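Local coordinates for protein UDP-N-acetylenolpyruvoylglucosamine reductase (Listeria monocytogenes, PDB 3TX1) that catalyses the FAD-dependent, NADPH-driven reduction of UDP-N-acetylenolpyruvoylglucosamine to UDP-N-acetylmuramate, a step of peptidoglycan precursor synthesis in cell wall formation, at residues H155-A158 against E164-D167; G159-E164 against D225-A230. One frame throughout, in Å; residues are numbered along the deposited sequence.

Interaction 1 of 2, residues H155-A158 against E164-D167. With FAD (flavin-adenine dinucleotide), chain B; SO4 (sulfate ion), chain E.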
ATOM      1  N   HIS A 155      -4.927  -5.912  -1.361  1.00 35.34           N
ATOM      2  CA  HIS A 155      -3.796  -6.665  -1.784  1.00 36.46           C
ATOM      3  C   HIS A 155      -3.021  -7.142  -0.579  1.00 38.22           C
ATOM      4  O   HIS A 155      -2.592  -8.288  -0.519  1.00 39.95           O
ATOM      5  CB  HIS A 155      -2.939  -5.874  -2.753  1.00 33.53           C
ATOM      6  CG  HIS A 155      -1.813  -6.673  -3.294  1.00 37.48           C
ATOM      7  ND1 HIS A 155      -1.941  -7.463  -4.392  1.00 42.62           N
ATOM      8  CD2 HIS A 155      -0.529  -6.882  -2.805  1.00 40.15           C
ATOM      9  CE1 HIS A 155      -0.775  -8.110  -4.616  1.00 43.62           C
ATOM     10  NE2 HIS A 155       0.092  -7.744  -3.648  1.00 42.87           N
ATOM     11  N   MET A 156      -2.910  -6.287   0.428  1.00 37.16           N
ATOM     12  CA  MET A 156      -2.144  -6.611   1.614  1.00 38.37           C
ATOM     13  C   MET A 156      -2.922  -7.221   2.785  1.00 40.46           C
ATOM     14  O   MET A 156      -2.342  -7.505   3.825  1.00 44.22           O
ATOM     15  CB  MET A 156      -1.542  -5.313   2.129  1.00 35.55           C
ATOM     16  CG  MET A 156      -0.610  -4.619   1.166  1.00 34.62           C
ATOM     17  SD  MET A 156       0.788  -5.671   0.755  1.00 36.27           S
ATOM     18  CE  MET A 156       1.124  -6.456   2.332  1.00 36.78           C
ATOM     19  N   ASN A 157      -4.222  -7.430   2.633  1.00 40.59           N
ATOM     20  CA  ASN A 157      -5.074  -7.778   3.774  1.00 40.78           C
ATOM     21  C   ASN A 157      -4.634  -6.933   4.960  1.00 41.44           C
ATOM     22  O   ASN A 157      -4.278  -7.421   6.055  1.00 42.65           O
ATOM     23  CB  ASN A 157      -5.124  -9.247   4.139  1.00 42.66           C
ATOM     24  CG  ASN A 157      -6.295  -9.541   5.068  1.00 47.08           C
ATOM     25  OD1 ASN A 157      -7.341  -8.846   5.011  1.00 44.70           O
ATOM     26  ND2 ASN A 157      -6.138 -10.548   5.940  1.00 46.53           N
ATOM     27  N   ALA A 158      -4.675  -5.633   4.701  1.00 38.94           N
ATOM     28  CA  ALA A 158      -4.219  -4.627   5.623  1.00 36.48           C
ATOM     29  C   ALA A 158      -4.918  -4.774   6.975  1.00 36.56           C
ATOM     30  O   ALA A 158      -6.123  -4.998   7.044  1.00 35.90           O
ATOM     31  CB  ALA A 158      -4.456  -3.252   4.999  1.00 32.96           C
ATOM     32  N   GLU A 164      -8.596  -6.338  10.747  1.00 53.39           N
ATOM     33  CA  GLU A 164      -8.065  -6.713   9.436  1.00 48.07           C
ATOM     34  C   GLU A 164      -9.138  -6.652   8.367  1.00 44.04           C
ATOM     35  O   GLU A 164     -10.286  -6.916   8.671  1.00 43.39           O
ATOM     36  CB  GLU A 164      -7.523  -8.118   9.508  1.00 53.45           C
ATOM     37  CG  GLU A 164      -6.300  -8.285   8.642  1.00 62.61           C
ATOM     38  CD  GLU A 164      -5.515  -9.532   8.997  1.00 74.77           C
ATOM     39  OE1 GLU A 164      -6.135 -10.486   9.536  1.00 74.16           O
ATOM     40  OE2 GLU A 164      -4.281  -9.548   8.723  1.00 81.86           O
ATOM     41  N   ILE A 165      -8.760  -6.305   7.125  1.00 40.31           N
ATOM     42  CA  ILE A 165      -9.688  -6.157   5.977  1.00 37.96           C
ATOM     43  C   ILE A 165     -10.478  -7.426   5.719  1.00 41.23           C
ATOM     44  O   ILE A 165     -11.689  -7.366   5.471  1.00 41.90           O
ATOM     45  CB  ILE A 165      -8.954  -5.718   4.680  1.00 37.03           C
ATOM     46  CG1 ILE A 165      -8.515  -4.246   4.731  1.00 34.53           C
ATOM     47  CG2 ILE A 165      -9.819  -5.895   3.435  1.00 36.24           C
ATOM     48  CD1 ILE A 165      -9.629  -3.230   4.541  1.00 32.82           C
ATOM     49  N   SER A 166      -9.811  -8.581   5.808  1.00 44.23           N
ATOM     50  CA  SER A 166     -10.488  -9.860   5.589  1.00 47.43           C
ATOM     51  C   SER A 166     -11.589 -10.035   6.600  1.00 49.66           C
ATOM     52  O   SER A 166     -12.582 -10.678   6.302  1.00 55.19           O
ATOM     53  CB  SER A 166      -9.528 -11.052   5.603  1.00 50.32           C
ATOM     54  OG  SER A 166      -8.905 -11.210   6.868  1.00 56.55           O
ATOM     55  N   ASP A 167     -11.429  -9.468   7.793  1.00 49.93           N
ATOM     56  CA  ASP A 167     -12.528  -9.506   8.776  1.00 52.37           C
ATOM     57  C   ASP A 167     -13.811  -8.952   8.174  1.00 52.60           C
ATOM     58  O   ASP A 167     -14.882  -9.452   8.484  1.00 57.92           O
ATOM     59  CB  ASP A 167     -12.231  -8.695  10.042  1.00 51.62           C
ATOM     60  CG  ASP A 167     -11.134  -9.303  10.889  1.00 53.36           C
ATOM     61  OD1 ASP A 167     -10.967 -10.542  10.827  1.00 56.64           O
ATOM     62  OD2 ASP A 167     -10.465  -8.546  11.637  1.00 50.36           O
TER
HETATM   63  PA  FAD B 299       1.263   0.367  -2.405  1.00 35.15           P
HETATM   64  O1A FAD B 299       1.108   1.346  -3.520  1.00 36.34           O
HETATM   65  O2A FAD B 299       2.346   0.573  -1.385  1.00 35.89           O
HETATM   66  O5B FAD B 299       1.556  -1.080  -3.016  1.00 35.57           O
HETATM   67  C5B FAD B 299       1.205  -2.122  -2.111  1.00 34.88           C
HETATM   68  C4B FAD B 299       1.022  -3.451  -2.813  1.00 35.66           C
HETATM   69  O4B FAD B 299      -0.320  -3.600  -3.251  1.00 35.07           O
HETATM   70  C3B FAD B 299       1.880  -3.685  -4.036  1.00 36.94           C
HETATM   71  O3B FAD B 299       2.027  -5.121  -4.159  1.00 38.35           O
HETATM   72  C2B FAD B 299       0.955  -3.172  -5.138  1.00 36.84           C
HETATM   73  O2B FAD B 299       1.199  -3.610  -6.489  1.00 38.61           O
HETATM   74  C1B FAD B 299      -0.354  -3.734  -4.667  1.00 35.96           C
HETATM   75  N9A FAD B 299      -1.450  -2.892  -5.112  1.00 34.71           N
HETATM   76  C8A FAD B 299      -1.620  -1.578  -4.902  1.00 33.78           C
HETATM   77  N7A FAD B 299      -2.828  -1.204  -5.407  1.00 33.44           N
HETATM   78  C5A FAD B 299      -3.453  -2.279  -5.935  1.00 33.81           C
HETATM   79  C6A FAD B 299      -4.712  -2.599  -6.658  1.00 33.65           C
HETATM   80  N6A FAD B 299      -5.657  -1.666  -6.961  1.00 33.06           N
HETATM   81  N1A FAD B 299      -4.908  -3.886  -7.017  1.00 34.27           N
HETATM   82  C2A FAD B 299      -4.033  -4.847  -6.750  1.00 35.35           C
HETATM   83  N3A FAD B 299      -2.865  -4.640  -6.140  1.00 35.48           N
HETATM   84  C4A FAD B 299      -2.525  -3.401  -5.721  1.00 34.72           C
HETATM   85  N1  FAD B 299      -0.309  -1.557   6.909  1.00 39.46           N
HETATM   86  C2  FAD B 299      -1.097  -2.224   7.787  1.00 41.59           C
HETATM   87  O2  FAD B 299      -1.619  -3.298   7.445  1.00 42.77           O
HETATM   88  N3  FAD B 299      -1.392  -1.783   9.018  1.00 43.24           N
HETATM   89  C4  FAD B 299      -0.911  -0.655   9.523  1.00 42.82           C
HETATM   90  O4  FAD B 299      -1.177  -0.295  10.692  1.00 44.40           O
HETATM   91  C4X FAD B 299      -0.044   0.125   8.628  1.00 40.76           C
HETATM   92  N5  FAD B 299       0.476   1.273   9.050  1.00 41.00           N
HETATM   93  C5X FAD B 299       1.274   2.022   8.274  1.00 39.57           C
HETATM   94  C6  FAD B 299       1.760   3.216   8.784  1.00 40.32           C
HETATM   95  C7  FAD B 299       2.555   4.026   8.016  1.00 39.50           C
HETATM   96  C7M FAD B 299       3.089   5.313   8.588  1.00 40.09           C
HETATM   97  C8  FAD B 299       2.855   3.579   6.637  1.00 38.41           C
HETATM   98  C8M FAD B 299       3.720   4.393   5.744  1.00 39.31           C
HETATM   99  C9  FAD B 299       2.372   2.401   6.135  1.00 37.72           C
HETATM  100  C9A FAD B 299       1.585   1.590   6.916  1.00 38.08           C
HETATM  101  N10 FAD B 299       1.053   0.375   6.418  1.00 38.04           N
HETATM  102  C10 FAD B 299       0.231  -0.385   7.271  1.00 39.12           C
HETATM  103  C1' FAD B 299       1.387  -0.085   5.058  1.00 36.58           C
HETATM  104  C2' FAD B 299       0.386   0.405   4.037  1.00 36.32           C
HETATM  105  O2' FAD B 299      -0.365   1.494   4.566  1.00 37.34           O
HETATM  106  C3' FAD B 299      -0.602  -0.685   3.666  1.00 36.20           C
HETATM  107  O3' FAD B 299       0.170  -1.805   3.250  1.00 36.35           O
HETATM  108  C4' FAD B 299      -1.499  -0.205   2.528  1.00 35.36           C
HETATM  109  O4' FAD B 299      -2.730  -0.941   2.486  1.00 35.94           O
HETATM  110  C5' FAD B 299      -0.797  -0.211   1.182  1.00 34.17           C
HETATM  111  O5' FAD B 299      -1.479   0.706   0.361  1.00 33.76           O
HETATM  112  P   FAD B 299      -0.892   1.315  -0.974  1.00 33.49           P
HETATM  113  O1P FAD B 299      -2.085   1.746  -1.748  1.00 33.78           O
HETATM  114  O2P FAD B 299       0.111   2.316  -0.511  1.00 34.47           O
HETATM  115  O3P FAD B 299      -0.127   0.137  -1.666  1.00 33.90           O
HETATM  116  S   SO4 E 302       2.798  -9.831  -4.126  1.00111.94           S
HETATM  117  O1  SO4 E 302       1.618 -10.291  -4.903  1.00111.41           O
HETATM  118  O2  SO4 E 302       2.484  -9.883  -2.678  1.00102.92           O
HETATM  119  O3  SO4 E 302       3.962 -10.695  -4.438  1.00116.64           O
HETATM  120  O4  SO4 E 302       3.155  -8.441  -4.499  1.00114.58           O
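Asn157 reaches across to Ser166 with both ends of its side-chain amide. Its OD1 accepts the backbone N-H of Ser166, N to OD1 2.6 Å, with the donor lying in the carbonyl plane, while ND2 donates to Ser166 OG at 3.0 Å, the hydroxyl oxygen tilted slightly from the amide plane. CG stands anti to the backbone N of Asn157 (chi1 -165°), which carries the amide out toward the start of helix 165-168. Glu164 crosses the asparagine side chain at about a right angle, yet its carboxylate lies only 22° from the amide plane, with CD 3.3 Å from Asn157 ND2. One residue further along, Ala158 O takes the N-H of Ile165 nearly head-on, N to O 2.9 Å, and Ala158 CB rests against Ile165 CG1.

Asn157 itself has positive phi and closes helix 150-156 in a Schellman motif. Within that helix His155 lays one ring face against the adenosine ribose of FAD, whose C1B stands 3.5 Å above the ring plane; NE2 makes weak bonds to a sulfate, probably from the crystallisation liquor, that is also bonded to Lys316. Two bonds fix the amide's rotation, and the buried Asn157 thereby takes up one backbone N-H, that of Ser166, in the first turn of helix 165-168, close to the cofactor.

Interaction 2 of 2, residues G159-E164 against D225-A230. With FAD (flavin-adenine dinucleotide), chain B.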
ATOM      1  N   GLY A 159      -4.161  -4.644   8.051  1.00 37.08           N
ATOM      2  CA  GLY A 159      -4.766  -4.741   9.369  1.00 40.38           C
ATOM      3  C   GLY A 159      -3.988  -4.008  10.428  1.00 40.06           C
ATOM      4  O   GLY A 159      -2.845  -3.701  10.226  1.00 40.52           O
ATOM      5  N   ALA A 160      -4.626  -3.713  11.553  1.00 42.73           N
ATOM      6  CA  ALA A 160      -3.970  -3.038  12.662  1.00 43.27           C
ATOM      7  C   ALA A 160      -4.851  -3.114  13.903  1.00 44.28           C
ATOM      8  O   ALA A 160      -6.061  -2.977  13.800  1.00 46.76           O
ATOM      9  CB  ALA A 160      -3.670  -1.588  12.310  1.00 41.97           C
ATOM     10  N   TYR A 161      -4.238  -3.312  15.069  1.00 45.29           N
ATOM     11  CA  TYR A 161      -4.984  -3.368  16.327  1.00 47.27           C
ATOM     12  C   TYR A 161      -5.919  -4.560  16.368  1.00 50.75           C
ATOM     13  O   TYR A 161      -7.115  -4.424  16.684  1.00 48.42           O
ATOM     14  CB  TYR A 161      -5.721  -2.035  16.603  1.00 42.31           C
ATOM     15  CG  TYR A 161      -4.725  -0.919  16.666  1.00 38.98           C
ATOM     16  CD1 TYR A 161      -4.733   0.098  15.718  1.00 36.88           C
ATOM     17  CD2 TYR A 161      -3.669  -0.969  17.585  1.00 37.93           C
ATOM     18  CE1 TYR A 161      -3.750   1.082  15.711  1.00 35.21           C
ATOM     19  CE2 TYR A 161      -2.692   0.003  17.589  1.00 37.23           C
ATOM     20  CZ  TYR A 161      -2.743   1.035  16.650  1.00 35.42           C
ATOM     21  OH  TYR A 161      -1.799   2.022  16.679  1.00 34.18           O
ATOM     22  N   GLY A 162      -5.356  -5.726  16.038  1.00 52.72           N
ATOM     23  CA  GLY A 162      -6.144  -6.957  15.999  1.00 57.75           C
ATOM     24  C   GLY A 162      -7.259  -7.003  14.955  1.00 57.96           C
ATOM     25  O   GLY A 162      -7.909  -8.032  14.817  1.00 60.94           O
ATOM     26  N   GLY A 163      -7.490  -5.888  14.248  1.00 58.63           N
ATOM     27  CA  GLY A 163      -8.464  -5.773  13.136  1.00 54.12           C
ATOM     28  C   GLY A 163      -7.792  -6.047  11.777  1.00 52.33           C
ATOM     29  O   GLY A 163      -6.563  -5.995  11.660  1.00 45.44           O
ATOM     30  N   GLU A 164      -8.596  -6.338  10.747  1.00 53.39           N
ATOM     31  CA  GLU A 164      -8.065  -6.713   9.436  1.00 48.07           C
ATOM     32  C   GLU A 164      -9.138  -6.652   8.367  1.00 44.04           C
ATOM     33  O   GLU A 164     -10.286  -6.916   8.671  1.00 43.39           O
ATOM     34  CB  GLU A 164      -7.523  -8.118   9.508  1.00 53.45           C
ATOM     35  CG  GLU A 164      -6.300  -8.285   8.642  1.00 62.61           C
ATOM     36  CD  GLU A 164      -5.515  -9.532   8.997  1.00 74.77           C
ATOM     37  OE1 GLU A 164      -6.135 -10.486   9.536  1.00 74.16           O
ATOM     38  OE2 GLU A 164      -4.281  -9.548   8.723  1.00 81.86           O
ATOM     39  N   ASP A 225     -10.725   7.481  18.199  1.00 48.01           N
ATOM     40  CA  ASP A 225      -9.910   8.400  18.949  1.00 47.28           C
ATOM     41  C   ASP A 225      -8.876   7.568  19.639  1.00 45.47           C
ATOM     42  O   ASP A 225      -7.707   7.888  19.549  1.00 45.88           O
ATOM     43  CB  ASP A 225     -10.739   9.186  19.940  1.00 53.41           C
ATOM     44  CG  ASP A 225     -11.573  10.271  19.284  1.00 57.57           C
ATOM     45  OD1 ASP A 225     -12.490  10.816  19.955  1.00 63.67           O
ATOM     46  OD2 ASP A 225     -11.314  10.591  18.110  1.00 55.38           O
ATOM     47  N   GLU A 226      -9.291   6.474  20.283  1.00 45.59           N
ATOM     48  CA  GLU A 226      -8.341   5.558  20.948  1.00 46.18           C
ATOM     49  C   GLU A 226      -7.223   5.134  19.980  1.00 41.07           C
ATOM     50  O   GLU A 226      -6.044   5.110  20.329  1.00 37.95           O
ATOM     51  CB  GLU A 226      -9.046   4.289  21.473  1.00 52.50           C
ATOM     52  CG  GLU A 226      -8.091   3.119  21.811  1.00 59.76           C
ATOM     53  CD  GLU A 226      -8.720   1.724  21.648  1.00 68.66           C
ATOM     54  OE1 GLU A 226      -9.968   1.613  21.791  1.00 86.21           O
ATOM     55  OE2 GLU A 226      -7.983   0.733  21.374  1.00 60.23           O
ATOM     56  N   LEU A 227      -7.624   4.800  18.760  1.00 37.78           N
ATOM     57  CA  LEU A 227      -6.697   4.286  17.797  1.00 34.63           C
ATOM     58  C   LEU A 227      -5.757   5.356  17.276  1.00 32.62           C
ATOM     59  O   LEU A 227      -4.550   5.120  17.168  1.00 32.49           O
ATOM     60  CB  LEU A 227      -7.401   3.457  16.711  1.00 34.66           C
ATOM     61  CG  LEU A 227      -8.211   2.196  17.163  1.00 35.08           C
ATOM     62  CD1 LEU A 227      -8.066   1.023  16.213  1.00 34.21           C
ATOM     63  CD2 LEU A 227      -7.738   1.664  18.478  1.00 36.84           C
ATOM     64  N   THR A 228      -6.277   6.548  17.033  1.00 31.12           N
ATOM     65  CA  THR A 228      -5.439   7.645  16.583  1.00 30.61           C
ATOM     66  C   THR A 228      -4.430   7.993  17.687  1.00 32.09           C
ATOM     67  O   THR A 228      -3.228   8.152  17.412  1.00 32.58           O
ATOM     68  CB  THR A 228      -6.295   8.860  16.205  1.00 31.65           C
ATOM     69  OG1 THR A 228      -7.188   8.489  15.156  1.00 31.21           O
ATOM     70  CG2 THR A 228      -5.460  10.016  15.711  1.00 32.66           C
ATOM     71  N   ALA A 229      -4.908   8.067  18.932  1.00 32.52           N
ATOM     72  CA  ALA A 229      -4.067   8.350  20.079  1.00 33.22           C
ATOM     73  C   ALA A 229      -2.932   7.357  20.125  1.00 32.69           C
ATOM     74  O   ALA A 229      -1.732   7.750  20.166  1.00 33.51           O
ATOM     75  CB  ALA A 229      -4.869   8.260  21.352  1.00 34.45           C
ATOM     76  N   ALA A 230      -3.308   6.074  20.075  1.00 31.23           N
ATOM     77  CA  ALA A 230      -2.339   4.976  20.132  1.00 31.15           C
ATOM     78  C   ALA A 230      -1.269   5.071  19.040  1.00 30.92           C
ATOM     79  O   ALA A 230      -0.080   5.093  19.333  1.00 31.55           O
ATOM     80  CB  ALA A 230      -3.034   3.636  20.078  1.00 30.15           C
TER
HETATM   81  PA  FAD B 299       1.263   0.367  -2.405  1.00 35.15           P
HETATM   82  O1A FAD B 299       1.108   1.346  -3.520  1.00 36.34           O
HETATM   83  O2A FAD B 299       2.346   0.573  -1.385  1.00 35.89           O
HETATM   84  O5B FAD B 299       1.556  -1.080  -3.016  1.00 35.57           O
HETATM   85  C5B FAD B 299       1.205  -2.122  -2.111  1.00 34.88           C
HETATM   86  C4B FAD B 299       1.022  -3.451  -2.813  1.00 35.66           C
HETATM   87  O4B FAD B 299      -0.320  -3.600  -3.251  1.00 35.07           O
HETATM   88  C3B FAD B 299       1.880  -3.685  -4.036  1.00 36.94           C
HETATM   89  O3B FAD B 299       2.027  -5.121  -4.159  1.00 38.35           O
HETATM   90  C2B FAD B 299       0.955  -3.172  -5.138  1.00 36.84           C
HETATM   91  O2B FAD B 299       1.199  -3.610  -6.489  1.00 38.61           O
HETATM   92  C1B FAD B 299      -0.354  -3.734  -4.667  1.00 35.96           C
HETATM   93  N9A FAD B 299      -1.450  -2.892  -5.112  1.00 34.71           N
HETATM   94  C8A FAD B 299      -1.620  -1.578  -4.902  1.00 33.78           C
HETATM   95  N7A FAD B 299      -2.828  -1.204  -5.407  1.00 33.44           N
HETATM   96  C5A FAD B 299      -3.453  -2.279  -5.935  1.00 33.81           C
HETATM   97  C6A FAD B 299      -4.712  -2.599  -6.658  1.00 33.65           C
HETATM   98  N6A FAD B 299      -5.657  -1.666  -6.961  1.00 33.06           N
HETATM   99  N1A FAD B 299      -4.908  -3.886  -7.017  1.00 34.27           N
HETATM  100  C2A FAD B 299      -4.033  -4.847  -6.750  1.00 35.35           C
HETATM  101  N3A FAD B 299      -2.865  -4.640  -6.140  1.00 35.48           N
HETATM  102  C4A FAD B 299      -2.525  -3.401  -5.721  1.00 34.72           C
HETATM  103  N1  FAD B 299      -0.309  -1.557   6.909  1.00 39.46           N
HETATM  104  C2  FAD B 299      -1.097  -2.224   7.787  1.00 41.59           C
HETATM  105  O2  FAD B 299      -1.619  -3.298   7.445  1.00 42.77           O
HETATM  106  N3  FAD B 299      -1.392  -1.783   9.018  1.00 43.24           N
HETATM  107  C4  FAD B 299      -0.911  -0.655   9.523  1.00 42.82           C
HETATM  108  O4  FAD B 299      -1.177  -0.295  10.692  1.00 44.40           O
HETATM  109  C4X FAD B 299      -0.044   0.125   8.628  1.00 40.76           C
HETATM  110  N5  FAD B 299       0.476   1.273   9.050  1.00 41.00           N
HETATM  111  C5X FAD B 299       1.274   2.022   8.274  1.00 39.57           C
HETATM  112  C6  FAD B 299       1.760   3.216   8.784  1.00 40.32           C
HETATM  113  C7  FAD B 299       2.555   4.026   8.016  1.00 39.50           C
HETATM  114  C7M FAD B 299       3.089   5.313   8.588  1.00 40.09           C
HETATM  115  C8  FAD B 299       2.855   3.579   6.637  1.00 38.41           C
HETATM  116  C8M FAD B 299       3.720   4.393   5.744  1.00 39.31           C
HETATM  117  C9  FAD B 299       2.372   2.401   6.135  1.00 37.72           C
HETATM  118  C9A FAD B 299       1.585   1.590   6.916  1.00 38.08           C
HETATM  119  N10 FAD B 299       1.053   0.375   6.418  1.00 38.04           N
HETATM  120  C10 FAD B 299       0.231  -0.385   7.271  1.00 39.12           C
HETATM  121  C1' FAD B 299       1.387  -0.085   5.058  1.00 36.58           C
HETATM  122  C2' FAD B 299       0.386   0.405   4.037  1.00 36.32           C
HETATM  123  O2' FAD B 299      -0.365   1.494   4.566  1.00 37.34           O
HETATM  124  C3' FAD B 299      -0.602  -0.685   3.666  1.00 36.20           C
HETATM  125  O3' FAD B 299       0.170  -1.805   3.250  1.00 36.35           O
HETATM  126  C4' FAD B 299      -1.499  -0.205   2.528  1.00 35.36           C
HETATM  127  O4' FAD B 299      -2.730  -0.941   2.486  1.00 35.94           O
HETATM  128  C5' FAD B 299      -0.797  -0.211   1.182  1.00 34.17           C
HETATM  129  O5' FAD B 299      -1.479   0.706   0.361  1.00 33.76           O
HETATM  130  P   FAD B 299      -0.892   1.315  -0.974  1.00 33.49           P
HETATM  131  O1P FAD B 299      -2.085   1.746  -1.748  1.00 33.78           O
HETATM  132  O2P FAD B 299       0.111   2.316  -0.511  1.00 34.47           O
HETATM  133  O3P FAD B 299      -0.127   0.137  -1.666  1.00 33.90           O
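Tyr161 sits in the Ala160-Gly163 type I' turn of a beta hairpin, strands 159-160 and 163-164, and extends its ring to helix 217-234. The contact is apolar: Leu227 CD1 comes to 3.5 Å from Tyr161 CD1 and also lies near CB and CG, the two side chains running side by side but pointing opposite ways. Further out along the ring, the Tyr161 hydroxyl end reaches Ala230, one helical turn on, with OH 4.0 Å from Ala230 CB. With CG anti to its own carbonyl carbon (chi1 -59°), the tyrosine projects from the turn toward the helix, and Arg231 of the same helix touches it as well. Leu227 also touches Cys144.

The turn is shaped by a bond from Gly163 N to Ala160 O at 3.3 Å and a weak one from Ala160 N to Gly163 O. The first strand borders the isoalloxazine, while Tyr161 ties the turn to helix 217-234. Gly159 O also accepts a bond from Arg194, a predicted active-site residue. At the pyrimidine edge, Gly159 N donates to FAD O2 at 2.9 Å, and FAD N3 returns a bond to Gly159 O at 2.7 Å.

Overall arrangement
Interactions 1 and 2 lie on one continuous run of chain, helix 150-156, the hairpin of strands 159-160 and 163-164, then helix 165-168, and their centres are 14 Å apart. Interaction 1 brings together 155-158 and 164-167 at the base of the hairpin; interaction 2 involves its far turn and residues 225-230 of helix 217-234, 61 residues further along from Glu164. Glu164 belongs to both sets of segments, though it touches across interaction 1 alone. The same run follows FAD from the adenosine ribose to the flavin pyrimidine: the base is bonded at one end and the turn packs on helix 217-234 at the other, with strand 159-160 facing the flavin between them.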